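Local coordinates for protein phosphoglycerol transferase (Streptococcus pyogenes, PDB 5U9Z) that probably transfers glycerol phosphate onto the rhamnose polysaccharide of the streptococcal cell wall, using a manganese-binding active site of the alkaline phosphatase superfamily, at residues A[44-49]-A[267-272]. Residues are numbered along the deposited sequence; the frame is centred on the assembly and turned at random.
Sequences LSESLS and YGDHLP. With MN (manganese (II) ion), chain C.
Leu44 and Tyr267 pair in parallel at the ends of two neighbouring central strands, 39-45 and 262-268. Ser45 N donates to Tyr267 O at 2.8 Å. Beyond it the regular strand pairing stops but the chains stay close: Ser45 to Leu48 form a type II turn, and Leu48 O meets Gly268 CA at 3.4 Å in a nearly straight C-H...O contact. Leu44 CA makes a CH-pi contact over one face of the Tyr267 ring, towards its rim, while Leu44 CD1 touches Tyr267 OH. The other methyl, Leu44 CD2, packs against the Asp269 carboxylate carbon.

Metal ligands in loops following central parallel strands are characteristic of the alkaline phosphatase superfamily, and here they hold manganese. Glu46 chelates it with both oxygens; a bend at chi2 (58°) helps turn the carboxylate back towards 267-272. Manganese is 2.1 Å from Asp269 OD2 and 2.3 Å from His270 NE2; Thr88 and a water also coordinate it. The two carboxylate planes stand 80° apart. Second-shell bonds position these ligands. Asp269 OD1 accepts Ser47 N at 2.9 Å, almost along its C-O axis. Ser47 OG donates to Glu46 OE1 in a very short bond, 2.5 Å. His270 ND1 donates to Leu271 O in the imidazole plane, which, with the metal bond, holds the ring's rotation.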
ATOM      1  N   LEU A  44      -0.743  -1.412   5.816  1.00 42.84           N
ATOM      2  CA  LEU A  44      -1.784  -2.157   5.116  1.00 40.90           C
ATOM      3  C   LEU A  44      -2.858  -2.529   6.131  1.00 41.14           C
ATOM      4  O   LEU A  44      -2.639  -3.391   6.988  1.00 41.56           O
ATOM      5  CB  LEU A  44      -1.193  -3.398   4.446  1.00 41.69           C
ATOM      6  CG  LEU A  44      -2.060  -4.185   3.459  1.00 40.01           C
ATOM      7  CD1 LEU A  44      -1.184  -5.136   2.648  1.00 41.19           C
ATOM      8  CD2 LEU A  44      -3.159  -4.971   4.156  1.00 39.90           C
ATOM      9  N   SER A  45      -4.016  -1.876   6.037  1.00 40.90           N
ATOM     10  CA  SER A  45      -5.140  -2.144   6.935  1.00 40.60           C
ATOM     11  C   SER A  45      -6.006  -3.222   6.294  1.00 39.81           C
ATOM     12  O   SER A  45      -6.795  -2.946   5.386  1.00 38.71           O
ATOM     13  CB  SER A  45      -5.928  -0.867   7.203  1.00 39.76           C
ATOM     14  OG  SER A  45      -6.925  -1.074   8.191  1.00 40.69           O
ATOM     15  N   GLU A  46      -5.862  -4.454   6.778  1.00 41.23           N
ATOM     16  CA  GLU A  46      -6.498  -5.617   6.168  1.00 39.22           C
ATOM     17  C   GLU A  46      -7.998  -5.411   6.002  1.00 38.91           C
ATOM     18  O   GLU A  46      -8.709  -5.115   6.968  1.00 39.03           O
ATOM     19  CB  GLU A  46      -6.216  -6.856   7.026  1.00 40.05           C
ATOM     20  CG  GLU A  46      -6.984  -8.113   6.628  1.00 39.39           C
ATOM     21  CD  GLU A  46      -6.719  -8.531   5.201  1.00 39.12           C
ATOM     22  OE1 GLU A  46      -7.675  -8.561   4.397  1.00 39.02           O
ATOM     23  OE2 GLU A  46      -5.549  -8.819   4.881  1.00 41.35           O
ATOM     24  N   SER A  47      -8.468  -5.552   4.760  1.00 38.02           N
ATOM     25  CA  SER A  47      -9.891  -5.587   4.417  1.00 38.10           C
ATOM     26  C   SER A  47     -10.631  -4.291   4.751  1.00 39.13           C
ATOM     27  O   SER A  47     -11.859  -4.300   4.879  1.00 39.08           O
ATOM     28  CB  SER A  47     -10.592  -6.768   5.100  1.00 38.50           C
ATOM     29  OG  SER A  47     -10.079  -8.011   4.642  1.00 38.38           O
ATOM     30  N   LEU A  48      -9.931  -3.161   4.869  1.00 38.84           N
ATOM     31  CA  LEU A  48     -10.564  -1.900   5.246  1.00 40.68           C
ATOM     32  C   LEU A  48     -11.116  -1.204   4.007  1.00 40.94           C
ATOM     33  O   LEU A  48     -10.365  -0.900   3.073  1.00 39.80           O
ATOM     34  CB  LEU A  48      -9.579  -0.983   5.973  1.00 40.26           C
ATOM     35  CG  LEU A  48     -10.177   0.339   6.473  1.00 43.19           C
ATOM     36  CD1 LEU A  48      -9.663   0.690   7.858  1.00 43.14           C
ATOM     37  CD2 LEU A  48      -9.883   1.474   5.501  1.00 43.64           C
ATOM     38  N   SER A  49     -12.423  -0.939   4.007  1.00 42.17           N
ATOM     39  CA  SER A  49     -13.069  -0.257   2.892  1.00 41.72           C
ATOM     40  C   SER A  49     -14.436   0.233   3.347  1.00 42.92           C
ATOM     41  O   SER A  49     -15.232  -0.550   3.872  1.00 42.73           O
ATOM     42  CB  SER A  49     -13.195  -1.195   1.689  1.00 39.84           C
ATOM     43  OG  SER A  49     -13.528  -0.482   0.511  1.00 42.17           O
ATOM     44  N   TYR A 267      -3.876   2.312   3.818  1.00 43.25           N
ATOM     45  CA  TYR A 267      -4.725   1.832   2.735  1.00 43.46           C
ATOM     46  C   TYR A 267      -5.271   0.454   3.072  1.00 42.63           C
ATOM     47  O   TYR A 267      -4.609  -0.348   3.739  1.00 40.33           O
ATOM     48  CB  TYR A 267      -3.958   1.774   1.407  1.00 43.17           C
ATOM     49  CG  TYR A 267      -2.929   0.665   1.341  1.00 43.80           C
ATOM     50  CD1 TYR A 267      -1.691   0.799   1.956  1.00 44.21           C
ATOM     51  CD2 TYR A 267      -3.195  -0.515   0.656  1.00 42.60           C
ATOM     52  CE1 TYR A 267      -0.750  -0.211   1.897  1.00 43.37           C
ATOM     53  CE2 TYR A 267      -2.258  -1.530   0.589  1.00 43.36           C
ATOM     54  CZ  TYR A 267      -1.037  -1.373   1.210  1.00 44.46           C
ATOM     55  OH  TYR A 267      -0.101  -2.382   1.148  1.00 43.76           O
ATOM     56  N   GLY A 268      -6.485   0.189   2.594  1.00 41.84           N
ATOM     57  CA  GLY A 268      -7.033  -1.154   2.619  1.00 40.35           C
ATOM     58  C   GLY A 268      -6.597  -1.912   1.376  1.00 38.68           C
ATOM     59  O   GLY A 268      -6.589  -1.372   0.272  1.00 38.81           O
ATOM     60  N   ASP A 269      -6.210  -3.173   1.572  1.00 38.82           N
ATOM     61  CA  ASP A 269      -5.714  -3.945   0.438  1.00 38.13           C
ATOM     62  C   ASP A 269      -6.849  -4.377  -0.487  1.00 37.34           C
ATOM     63  O   ASP A 269      -6.651  -4.457  -1.706  1.00 36.51           O
ATOM     64  CB  ASP A 269      -4.907  -5.153   0.926  1.00 38.37           C
ATOM     65  CG  ASP A 269      -5.693  -6.062   1.842  1.00 38.16           C
ATOM     66  OD1 ASP A 269      -6.685  -5.603   2.441  1.00 37.18           O
ATOM     67  OD2 ASP A 269      -5.309  -7.249   1.961  1.00 36.78           O
ATOM     68  N   HIS A 270      -8.041  -4.619   0.055  1.00 35.70           N
ATOM     69  CA  HIS A 270      -9.175  -5.076  -0.740  1.00 36.90           C
ATOM     70  C   HIS A 270     -10.429  -5.026   0.119  1.00 35.47           C
ATOM     71  O   HIS A 270     -10.355  -4.996   1.349  1.00 36.17           O
ATOM     72  CB  HIS A 270      -8.953  -6.501  -1.257  1.00 35.78           C
ATOM     73  CG  HIS A 270      -8.617  -7.478  -0.175  1.00 36.53           C
ATOM     74  ND1 HIS A 270      -9.548  -7.936   0.731  1.00 36.41           N
ATOM     75  CD2 HIS A 270      -7.444  -8.067   0.160  1.00 36.71           C
ATOM     76  CE1 HIS A 270      -8.966  -8.770   1.575  1.00 36.69           C
ATOM     77  NE2 HIS A 270      -7.689  -8.863   1.253  1.00 35.95           N
ATOM     78  N   LEU A 271     -11.583  -5.043  -0.544  1.00 35.01           N
ATOM     79  CA  LEU A 271     -12.836  -5.155   0.182  1.00 37.67           C
ATOM     80  C   LEU A 271     -12.921  -6.509   0.889  1.00 37.23           C
ATOM     81  O   LEU A 271     -12.349  -7.499   0.423  1.00 37.40           O
ATOM     82  CB  LEU A 271     -14.025  -5.005  -0.763  1.00 38.90           C
ATOM     83  CG  LEU A 271     -14.527  -3.585  -1.020  1.00 39.48           C
ATOM     84  CD1 LEU A 271     -13.564  -2.812  -1.911  1.00 39.92           C
ATOM     85  CD2 LEU A 271     -15.915  -3.629  -1.634  1.00 41.35           C
ATOM     86  N   PRO A 272     -13.635  -6.585   2.010  1.00 36.90           N
ATOM     87  CA  PRO A 272     -13.923  -7.897   2.599  1.00 39.58           C
ATOM     88  C   PRO A 272     -14.825  -8.704   1.679  1.00 40.82           C
ATOM     89  O   PRO A 272     -15.635  -8.155   0.929  1.00 40.33           O
ATOM     90  CB  PRO A 272     -14.627  -7.553   3.915  1.00 40.26           C
ATOM     91  CG  PRO A 272     -15.276  -6.233   3.638  1.00 40.70           C
ATOM     92  CD  PRO A 272     -14.319  -5.498   2.738  1.00 39.82           C
TER
HETATM   93 MN    MN C 901      -6.061  -9.002   2.834  1.00 37.30          MN
HETATM   94  O   HOH W   1      -6.418 -11.252   3.090  1.00 39.24           O